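Long-range contact in magnesium transporter (Enterococcus faecalis, PDB 2OUX), which probably carries magnesium ions across the cell membrane, this chain being its cytosolic part with the N domain and the paired CBS domains: residues 95-107 with 132-146. Numbering follows the deposited sequence.
Sequences EMYTDNAVDLLNM and LHYEDETAGAIMTTE. With MG (magnesium ion), chain D; MG (magnesium ion), chain F.
Glu146 grips Thr98 where helix 98-107 of the MgtE N domain meets 132-146, which leads from the N domain into the first CBS domain. Glu146 sits over the helix start. Its OE2 accepts hydrogen bonds from Thr98 N at 3.1 Å, nearly straight at 175°, and from Thr98 OG1 at 2.7 Å. The two donors come from opposite faces of the carboxylate. A bend at chi2 (80°) brings this group back over the first turn. OE1 takes the Thr144 hydroxyl on its syn lone pair, and it also lies 3.5 Å from Tyr97 CD1, at the ring edge. Thr144 OG1 in turn accepts a bond from Asp99 N. The negative carboxylate near the helix N-terminus is probably stabilised by the helix dipole. Asp99 CB lies 3.1 Å from Met143 O, and Thr144 CB also packs against it. Farther along the helix, Leu132 CD2 packs alongside Val102 CG1 at 3.6 Å and meets Asn106 OD1 at 3.4 Å.

Asp99 OD2 binds one magnesium ion, shared with Asp252 from the CBS part. A second joins the segments directly. Four waters complete its shell, and water 2 also donates to Asp99 O. Asp103 OD1 holds this ion at 2.2 Å and Ala141 O at 2.1 Å.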
ATOM      1  N   GLU A  95      -0.392  20.987  10.522  1.00 32.47           N
ATOM      2  CA  GLU A  95       0.669  20.086  10.080  1.00 34.00           C
ATOM      3  C   GLU A  95       0.190  18.665   9.807  1.00 32.49           C
ATOM      4  O   GLU A  95       0.878  17.898   9.148  1.00 33.94           O
ATOM      5  CB  GLU A  95       1.800  20.044  11.115  1.00 34.40           C
ATOM      6  CG  GLU A  95       2.642  21.302  11.183  1.00 38.17           C
ATOM      7  CD  GLU A  95       3.220  21.693   9.835  1.00 42.65           C
ATOM      8  OE1 GLU A  95       3.519  20.793   9.018  1.00 42.93           O
ATOM      9  OE2 GLU A  95       3.386  22.905   9.594  1.00 45.43           O
HETATM   10  N   MSE A  96      -0.980  18.309  10.323  1.00 32.29           N
HETATM   11  CA  MSE A  96      -1.520  16.970  10.113  1.00 27.82           C
HETATM   12  C   MSE A  96      -1.918  16.836   8.654  1.00 26.13           C
HETATM   13  O   MSE A  96      -1.994  17.829   7.933  1.00 25.25           O
HETATM   14  CB  MSE A  96      -2.778  16.748  10.968  1.00 30.93           C
HETATM   15  CG  MSE A  96      -2.571  16.755  12.477  1.00 31.45           C
HETATM   16 SE   MSE A  96      -4.246  16.768  13.494  1.00 38.87          SE
HETATM   17  CE  MSE A  96      -4.941  15.027  12.995  1.00 33.70           C
ATOM     18  N   TYR A  97      -2.157  15.610   8.205  1.00 23.78           N
ATOM     19  CA  TYR A  97      -2.627  15.438   6.835  1.00 23.84           C
ATOM     20  C   TYR A  97      -4.055  15.957   6.852  1.00 23.41           C
ATOM     21  O   TYR A  97      -4.813  15.700   7.797  1.00 23.00           O
ATOM     22  CB  TYR A  97      -2.590  13.969   6.417  1.00 24.61           C
ATOM     23  CG  TYR A  97      -1.189  13.516   6.139  1.00 27.52           C
ATOM     24  CD1 TYR A  97      -0.479  14.032   5.053  1.00 28.96           C
ATOM     25  CD2 TYR A  97      -0.544  12.622   6.991  1.00 28.87           C
ATOM     26  CE1 TYR A  97       0.845  13.672   4.823  1.00 32.99           C
ATOM     27  CE2 TYR A  97       0.785  12.252   6.771  1.00 32.25           C
ATOM     28  CZ  TYR A  97       1.471  12.785   5.686  1.00 32.92           C
ATOM     29  OH  TYR A  97       2.782  12.442   5.465  1.00 36.59           O
ATOM     30  N   THR A  98      -4.410  16.704   5.818  1.00 24.08           N
ATOM     31  CA  THR A  98      -5.733  17.291   5.727  1.00 22.50           C
ATOM     32  C   THR A  98      -6.900  16.370   6.077  1.00 24.54           C
ATOM     33  O   THR A  98      -7.776  16.745   6.842  1.00 26.46           O
ATOM     34  CB  THR A  98      -5.940  17.869   4.347  1.00 24.88           C
ATOM     35  OG1 THR A  98      -4.801  18.684   4.017  1.00 23.03           O
ATOM     36  CG2 THR A  98      -7.216  18.721   4.314  1.00 24.21           C
ATOM     37  N   ASP A  99      -6.928  15.162   5.543  1.00 25.81           N
ATOM     38  CA  ASP A  99      -8.050  14.293   5.857  1.00 27.25           C
ATOM     39  C   ASP A  99      -8.176  14.113   7.369  1.00 28.63           C
ATOM     40  O   ASP A  99      -9.281  14.164   7.919  1.00 28.36           O
ATOM     41  CB  ASP A  99      -7.902  12.941   5.152  1.00 27.11           C
ATOM     42  CG  ASP A  99      -6.663  12.181   5.582  1.00 27.48           C
ATOM     43  OD1 ASP A  99      -5.739  12.758   6.201  1.00 22.93           O
ATOM     44  OD2 ASP A  99      -6.630  10.986   5.273  1.00 26.86           O
ATOM     45  N   ASN A 100      -7.045  13.933   8.042  1.00 28.21           N
ATOM     46  CA  ASN A 100      -7.050  13.745   9.483  1.00 28.11           C
ATOM     47  C   ASN A 100      -7.412  15.026  10.216  1.00 28.32           C
ATOM     48  O   ASN A 100      -8.066  14.982  11.255  1.00 29.31           O
ATOM     49  CB  ASN A 100      -5.689  13.250   9.965  1.00 28.59           C
ATOM     50  CG  ASN A 100      -5.320  11.899   9.378  1.00 28.80           C
ATOM     51  OD1 ASN A 100      -6.171  11.022   9.230  1.00 27.24           O
ATOM     52  ND2 ASN A 100      -4.041  11.720   9.062  1.00 25.26           N
ATOM     53  N   ALA A 101      -6.985  16.164   9.685  1.00 27.21           N
ATOM     54  CA  ALA A 101      -7.300  17.437  10.319  1.00 29.51           C
ATOM     55  C   ALA A 101      -8.815  17.668  10.278  1.00 28.23           C
ATOM     56  O   ALA A 101      -9.435  17.947  11.307  1.00 27.72           O
ATOM     57  CB  ALA A 101      -6.568  18.571   9.620  1.00 27.51           C
ATOM     58  N   VAL A 102      -9.399  17.549   9.087  1.00 28.51           N
ATOM     59  CA  VAL A 102     -10.834  17.733   8.917  1.00 28.52           C
ATOM     60  C   VAL A 102     -11.608  16.840   9.888  1.00 29.20           C
ATOM     61  O   VAL A 102     -12.573  17.286  10.509  1.00 28.97           O
ATOM     62  CB  VAL A 102     -11.272  17.424   7.460  1.00 28.87           C
ATOM     63  CG1 VAL A 102     -12.774  17.191   7.393  1.00 29.37           C
ATOM     64  CG2 VAL A 102     -10.897  18.580   6.559  1.00 27.95           C
ATOM     65  N   ASP A 103     -11.184  15.589  10.036  1.00 28.96           N
ATOM     66  CA  ASP A 103     -11.870  14.683  10.946  1.00 29.77           C
ATOM     67  C   ASP A 103     -11.800  15.168  12.387  1.00 32.07           C
ATOM     68  O   ASP A 103     -12.808  15.169  13.100  1.00 34.54           O
ATOM     69  CB  ASP A 103     -11.289  13.264  10.857  1.00 27.72           C
ATOM     70  CG  ASP A 103     -11.634  12.579   9.554  1.00 26.60           C
ATOM     71  OD1 ASP A 103     -12.282  13.240   8.729  1.00 23.15           O
ATOM     72  OD2 ASP A 103     -11.251  11.399   9.354  1.00 22.62           O
ATOM     73  N   LEU A 104     -10.610  15.567  12.824  1.00 32.63           N
ATOM     74  CA  LEU A 104     -10.427  16.046  14.185  1.00 32.35           C
ATOM     75  C   LEU A 104     -11.410  17.195  14.411  1.00 33.28           C
ATOM     76  O   LEU A 104     -12.216  17.166  15.339  1.00 33.15           O
ATOM     77  CB  LEU A 104      -8.991  16.539  14.380  1.00 34.36           C
ATOM     78  CG  LEU A 104      -8.423  16.699  15.797  1.00 37.69           C
ATOM     79  CD1 LEU A 104      -9.447  17.354  16.699  1.00 36.18           C
ATOM     80  CD2 LEU A 104      -8.037  15.339  16.351  1.00 39.98           C
ATOM     81  N   LEU A 105     -11.344  18.200  13.548  1.00 33.46           N
ATOM     82  CA  LEU A 105     -12.220  19.356  13.660  1.00 34.82           C
ATOM     83  C   LEU A 105     -13.701  18.998  13.754  1.00 37.47           C
ATOM     84  O   LEU A 105     -14.416  19.531  14.604  1.00 38.75           O
ATOM     85  CB  LEU A 105     -11.975  20.297  12.490  1.00 31.29           C
ATOM     86  CG  LEU A 105     -10.555  20.866  12.548  1.00 32.46           C
ATOM     87  CD1 LEU A 105     -10.307  21.769  11.359  1.00 32.32           C
ATOM     88  CD2 LEU A 105     -10.376  21.643  13.850  1.00 34.66           C
ATOM     89  N   ASN A 106     -14.164  18.090  12.903  1.00 38.76           N
ATOM     90  CA  ASN A 106     -15.566  17.692  12.939  1.00 41.25           C
ATOM     91  C   ASN A 106     -15.938  16.959  14.221  1.00 43.69           C
ATOM     92  O   ASN A 106     -17.111  16.678  14.460  1.00 43.23           O
ATOM     93  CB  ASN A 106     -15.912  16.827  11.727  1.00 39.53           C
ATOM     94  CG  ASN A 106     -15.808  17.593  10.434  1.00 37.82           C
ATOM     95  OD1 ASN A 106     -16.230  18.736  10.356  1.00 36.87           O
ATOM     96  ND2 ASN A 106     -15.246  16.968   9.412  1.00 42.75           N
HETATM   97  N   MSE A 107     -14.943  16.658  15.048  1.00 47.76           N
HETATM   98  CA  MSE A 107     -15.188  15.969  16.309  1.00 52.59           C
HETATM   99  C   MSE A 107     -15.286  16.951  17.466  1.00 54.37           C
HETATM  100  O   MSE A 107     -16.055  16.746  18.401  1.00 55.02           O
HETATM  101  CB  MSE A 107     -14.079  14.956  16.590  1.00 56.08           C
HETATM  102  CG  MSE A 107     -14.200  13.692  15.765  1.00 62.33           C
HETATM  103 SE   MSE A 107     -15.811  12.680  16.171  1.00 70.17          SE
HETATM  104  CE  MSE A 107     -17.070  13.579  14.996  1.00 67.45           C
ATOM    105  N   LEU A 132     -13.742  20.207   4.034  1.00 38.54           N
ATOM    106  CA  LEU A 132     -14.769  20.219   5.076  1.00 40.86           C
ATOM    107  C   LEU A 132     -16.146  20.255   4.430  1.00 41.61           C
ATOM    108  O   LEU A 132     -17.137  19.858   5.039  1.00 41.45           O
ATOM    109  CB  LEU A 132     -14.620  21.444   5.977  1.00 39.56           C
ATOM    110  CG  LEU A 132     -13.664  21.362   7.166  1.00 39.53           C
ATOM    111  CD1 LEU A 132     -13.519  22.740   7.770  1.00 40.09           C
ATOM    112  CD2 LEU A 132     -14.193  20.371   8.202  1.00 39.61           C
ATOM    113  N   HIS A 133     -16.185  20.734   3.190  1.00 44.39           N
ATOM    114  CA  HIS A 133     -17.423  20.853   2.420  1.00 46.93           C
ATOM    115  C   HIS A 133     -18.030  19.521   2.006  1.00 46.11           C
ATOM    116  O   HIS A 133     -19.244  19.415   1.844  1.00 46.69           O
ATOM    117  CB  HIS A 133     -17.176  21.673   1.151  1.00 51.03           C
ATOM    118  CG  HIS A 133     -16.936  23.125   1.402  1.00 54.61           C
ATOM    119  ND1 HIS A 133     -17.920  23.983   1.841  1.00 56.25           N
ATOM    120  CD2 HIS A 133     -15.818  23.885   1.254  1.00 55.65           C
ATOM    121  CE1 HIS A 133     -17.426  25.204   1.951  1.00 57.63           C
ATOM    122  NE2 HIS A 133     -16.152  25.167   1.600  1.00 57.46           N
ATOM    123  N   TYR A 134     -17.188  18.509   1.824  1.00 44.53           N
ATOM    124  CA  TYR A 134     -17.656  17.197   1.391  1.00 41.55           C
ATOM    125  C   TYR A 134     -18.500  16.446   2.402  1.00 41.70           C
ATOM    126  O   TYR A 134     -18.186  16.407   3.591  1.00 39.69           O
ATOM    127  CB  TYR A 134     -16.464  16.350   0.961  1.00 37.09           C
ATOM    128  CG  TYR A 134     -15.702  16.999  -0.161  1.00 34.53           C
ATOM    129  CD1 TYR A 134     -16.318  17.257  -1.383  1.00 33.42           C
ATOM    130  CD2 TYR A 134     -14.378  17.392   0.005  1.00 32.36           C
ATOM    131  CE1 TYR A 134     -15.638  17.886  -2.411  1.00 31.06           C
ATOM    132  CE2 TYR A 134     -13.686  18.028  -1.020  1.00 30.68           C
ATOM    133  CZ  TYR A 134     -14.321  18.268  -2.227  1.00 31.73           C
ATOM    134  OH  TYR A 134     -13.642  18.879  -3.256  1.00 29.45           O
ATOM    135  N   GLU A 135     -19.578  15.852   1.898  1.00 43.32           N
ATOM    136  CA  GLU A 135     -20.525  15.087   2.702  1.00 43.64           C
ATOM    137  C   GLU A 135     -19.859  13.865   3.309  1.00 42.40           C
ATOM    138  O   GLU A 135     -19.096  13.165   2.647  1.00 42.07           O
ATOM    139  CB  GLU A 135     -21.704  14.615   1.831  1.00 47.91           C
ATOM    140  CG  GLU A 135     -22.451  15.723   1.097  1.00 52.22           C
ATOM    141  CD  GLU A 135     -23.595  16.300   1.913  1.00 56.08           C
ATOM    142  OE1 GLU A 135     -24.005  17.449   1.629  1.00 57.25           O
ATOM    143  OE2 GLU A 135     -24.091  15.600   2.827  1.00 57.43           O
ATOM    144  N   ASP A 136     -20.168  13.601   4.567  1.00 40.97           N
ATOM    145  CA  ASP A 136     -19.618  12.454   5.251  1.00 41.24           C
ATOM    146  C   ASP A 136     -19.902  11.165   4.467  1.00 41.19           C
ATOM    147  O   ASP A 136     -21.001  10.972   3.942  1.00 41.30           O
ATOM    148  CB  ASP A 136     -20.227  12.357   6.651  1.00 42.73           C
ATOM    149  CG  ASP A 136     -19.601  11.261   7.483  1.00 45.51           C
ATOM    150  OD1 ASP A 136     -20.313  10.294   7.828  1.00 46.44           O
ATOM    151  OD2 ASP A 136     -18.393  11.364   7.794  1.00 47.76           O
ATOM    152  N   GLU A 137     -18.890  10.304   4.385  1.00 38.33           N
ATOM    153  CA  GLU A 137     -18.970   9.009   3.718  1.00 35.71           C
ATOM    154  C   GLU A 137     -18.822   9.004   2.206  1.00 34.51           C
ATOM    155  O   GLU A 137     -19.075   7.989   1.559  1.00 31.89           O
ATOM    156  CB  GLU A 137     -20.251   8.274   4.125  1.00 37.70           C
ATOM    157  CG  GLU A 137     -20.413   8.153   5.631  1.00 40.52           C
ATOM    158  CD  GLU A 137     -21.280   6.983   6.044  1.00 42.32           C
ATOM    159  OE1 GLU A 137     -22.414   6.851   5.528  1.00 44.24           O
ATOM    160  OE2 GLU A 137     -20.824   6.193   6.895  1.00 43.00           O
ATOM    161  N   THR A 138     -18.402  10.137   1.651  1.00 34.91           N
ATOM    162  CA  THR A 138     -18.152  10.257   0.218  1.00 34.02           C
ATOM    163  C   THR A 138     -16.633  10.344   0.044  1.00 35.26           C
ATOM    164  O   THR A 138     -15.910  10.664   0.988  1.00 34.09           O
ATOM    165  CB  THR A 138     -18.751  11.543  -0.372  1.00 35.69           C
ATOM    166  OG1 THR A 138     -18.086  12.680   0.197  1.00 32.71           O
ATOM    167  CG2 THR A 138     -20.260  11.616  -0.101  1.00 32.72           C
ATOM    168  N   ALA A 139     -16.156  10.083  -1.168  1.00 34.19           N
ATOM    169  CA  ALA A 139     -14.730  10.138  -1.452  1.00 31.42           C
ATOM    170  C   ALA A 139     -14.075  11.425  -0.960  1.00 32.08           C
ATOM    171  O   ALA A 139     -12.961  11.396  -0.435  1.00 32.51           O
ATOM    172  CB  ALA A 139     -14.496   9.986  -2.934  1.00 29.17           C
ATOM    173  N   GLY A 140     -14.751  12.555  -1.146  1.00 30.08           N
ATOM    174  CA  GLY A 140     -14.177  13.817  -0.715  1.00 30.60           C
ATOM    175  C   GLY A 140     -13.969  13.859   0.786  1.00 29.80           C
ATOM    176  O   GLY A 140     -13.074  14.531   1.285  1.00 31.47           O
ATOM    177  N   ALA A 141     -14.803  13.116   1.501  1.00 30.34           N
ATOM    178  CA  ALA A 141     -14.738  13.061   2.940  1.00 29.20           C
ATOM    179  C   ALA A 141     -13.638  12.143   3.448  1.00 29.09           C
ATOM    180  O   ALA A 141     -13.239  12.270   4.585  1.00 29.05           O
ATOM    181  CB  ALA A 141     -16.081  12.626   3.505  1.00 29.04           C
ATOM    182  N   ILE A 142     -13.142  11.215   2.631  1.00 27.09           N
ATOM    183  CA  ILE A 142     -12.087  10.330   3.117  1.00 27.08           C
ATOM    184  C   ILE A 142     -10.777  10.471   2.348  1.00 26.20           C
ATOM    185  O   ILE A 142      -9.819   9.758   2.618  1.00 23.69           O
ATOM    186  CB  ILE A 142     -12.520   8.852   3.073  1.00 28.59           C
ATOM    187  CG1 ILE A 142     -12.902   8.465   1.650  1.00 27.31           C
ATOM    188  CG2 ILE A 142     -13.690   8.623   4.042  1.00 32.00           C
ATOM    189  CD1 ILE A 142     -13.070   6.973   1.463  1.00 28.24           C
HETATM  190  N   MSE A 143     -10.736  11.398   1.398  1.00 25.17           N
HETATM  191  CA  MSE A 143      -9.529  11.618   0.612  1.00 25.24           C
HETATM  192  C   MSE A 143      -8.638  12.647   1.297  1.00 25.65           C
HETATM  193  O   MSE A 143      -9.031  13.271   2.282  1.00 27.73           O
HETATM  194  CB  MSE A 143      -9.879  12.140  -0.777  1.00 26.07           C
HETATM  195  CG  MSE A 143     -10.365  13.579  -0.775  1.00 28.19           C
HETATM  196 SE   MSE A 143     -10.674  14.259  -2.559  1.00 37.32          SE
HETATM  197  CE  MSE A 143     -10.602  16.159  -2.172  1.00 31.13           C
ATOM    198  N   THR A 144      -7.435  12.828   0.770  1.00 24.34           N
ATOM    199  CA  THR A 144      -6.530  13.820   1.327  1.00 22.08           C
ATOM    200  C   THR A 144      -5.788  14.482   0.175  1.00 22.78           C
ATOM    201  O   THR A 144      -5.685  13.923  -0.918  1.00 21.03           O
ATOM    202  CB  THR A 144      -5.563  13.205   2.358  1.00 21.90           C
ATOM    203  OG1 THR A 144      -5.078  14.249   3.207  1.00 18.94           O
ATOM    204  CG2 THR A 144      -4.391  12.504   1.673  1.00 18.32           C
ATOM    205  N   THR A 145      -5.272  15.675   0.428  1.00 21.29           N
ATOM    206  CA  THR A 145      -4.629  16.474  -0.606  1.00 22.06           C
ATOM    207  C   THR A 145      -3.136  16.328  -0.878  1.00 23.90           C
ATOM    208  O   THR A 145      -2.645  16.816  -1.891  1.00 24.17           O
ATOM    209  CB  THR A 145      -4.885  17.956  -0.315  1.00 23.72           C
ATOM    210  OG1 THR A 145      -4.384  18.269   0.995  1.00 23.35           O
ATOM    211  CG2 THR A 145      -6.386  18.257  -0.360  1.00 21.97           C
ATOM    212  N   GLU A 146      -2.405  15.671   0.008  1.00 25.49           N
ATOM    213  CA  GLU A 146      -0.970  15.569  -0.190  1.00 26.14           C
ATOM    214  C   GLU A 146      -0.508  14.456  -1.129  1.00 25.77           C
ATOM    215  O   GLU A 146       0.033  13.448  -0.689  1.00 27.33           O
ATOM    216  CB  GLU A 146      -0.293  15.455   1.173  1.00 25.52           C
ATOM    217  CG  GLU A 146      -0.674  16.602   2.126  1.00 25.54           C
ATOM    218  CD  GLU A 146      -2.042  16.397   2.791  1.00 26.93           C
ATOM    219  OE1 GLU A 146      -2.635  15.314   2.619  1.00 24.15           O
ATOM    220  OE2 GLU A 146      -2.517  17.310   3.503  1.00 28.84           O
TER
HETATM  221 MG    MG D 402     -12.770  12.723   6.604  1.00 32.96          MG
HETATM  222 MG    MG F 406      -5.341   9.320   5.229  1.00 28.46          MG
HETATM  223  O   HOH W   1      -9.242   9.563   5.640  1.00 39.92           O
HETATM  224  O   HOH W   2     -11.335  14.141   6.028  1.00 23.34           O
HETATM  225  O   HOH W   3      -3.769  10.845   5.995  1.00 18.69           O
HETATM  226  O   HOH W   4     -11.394  10.937   6.681  1.00 21.72           O
HETATM  227  O   HOH W   5     -14.779  14.025   6.472  1.00 24.36           O
HETATM  228  O   HOH W   6     -14.319  11.447   7.310  1.00 31.97           O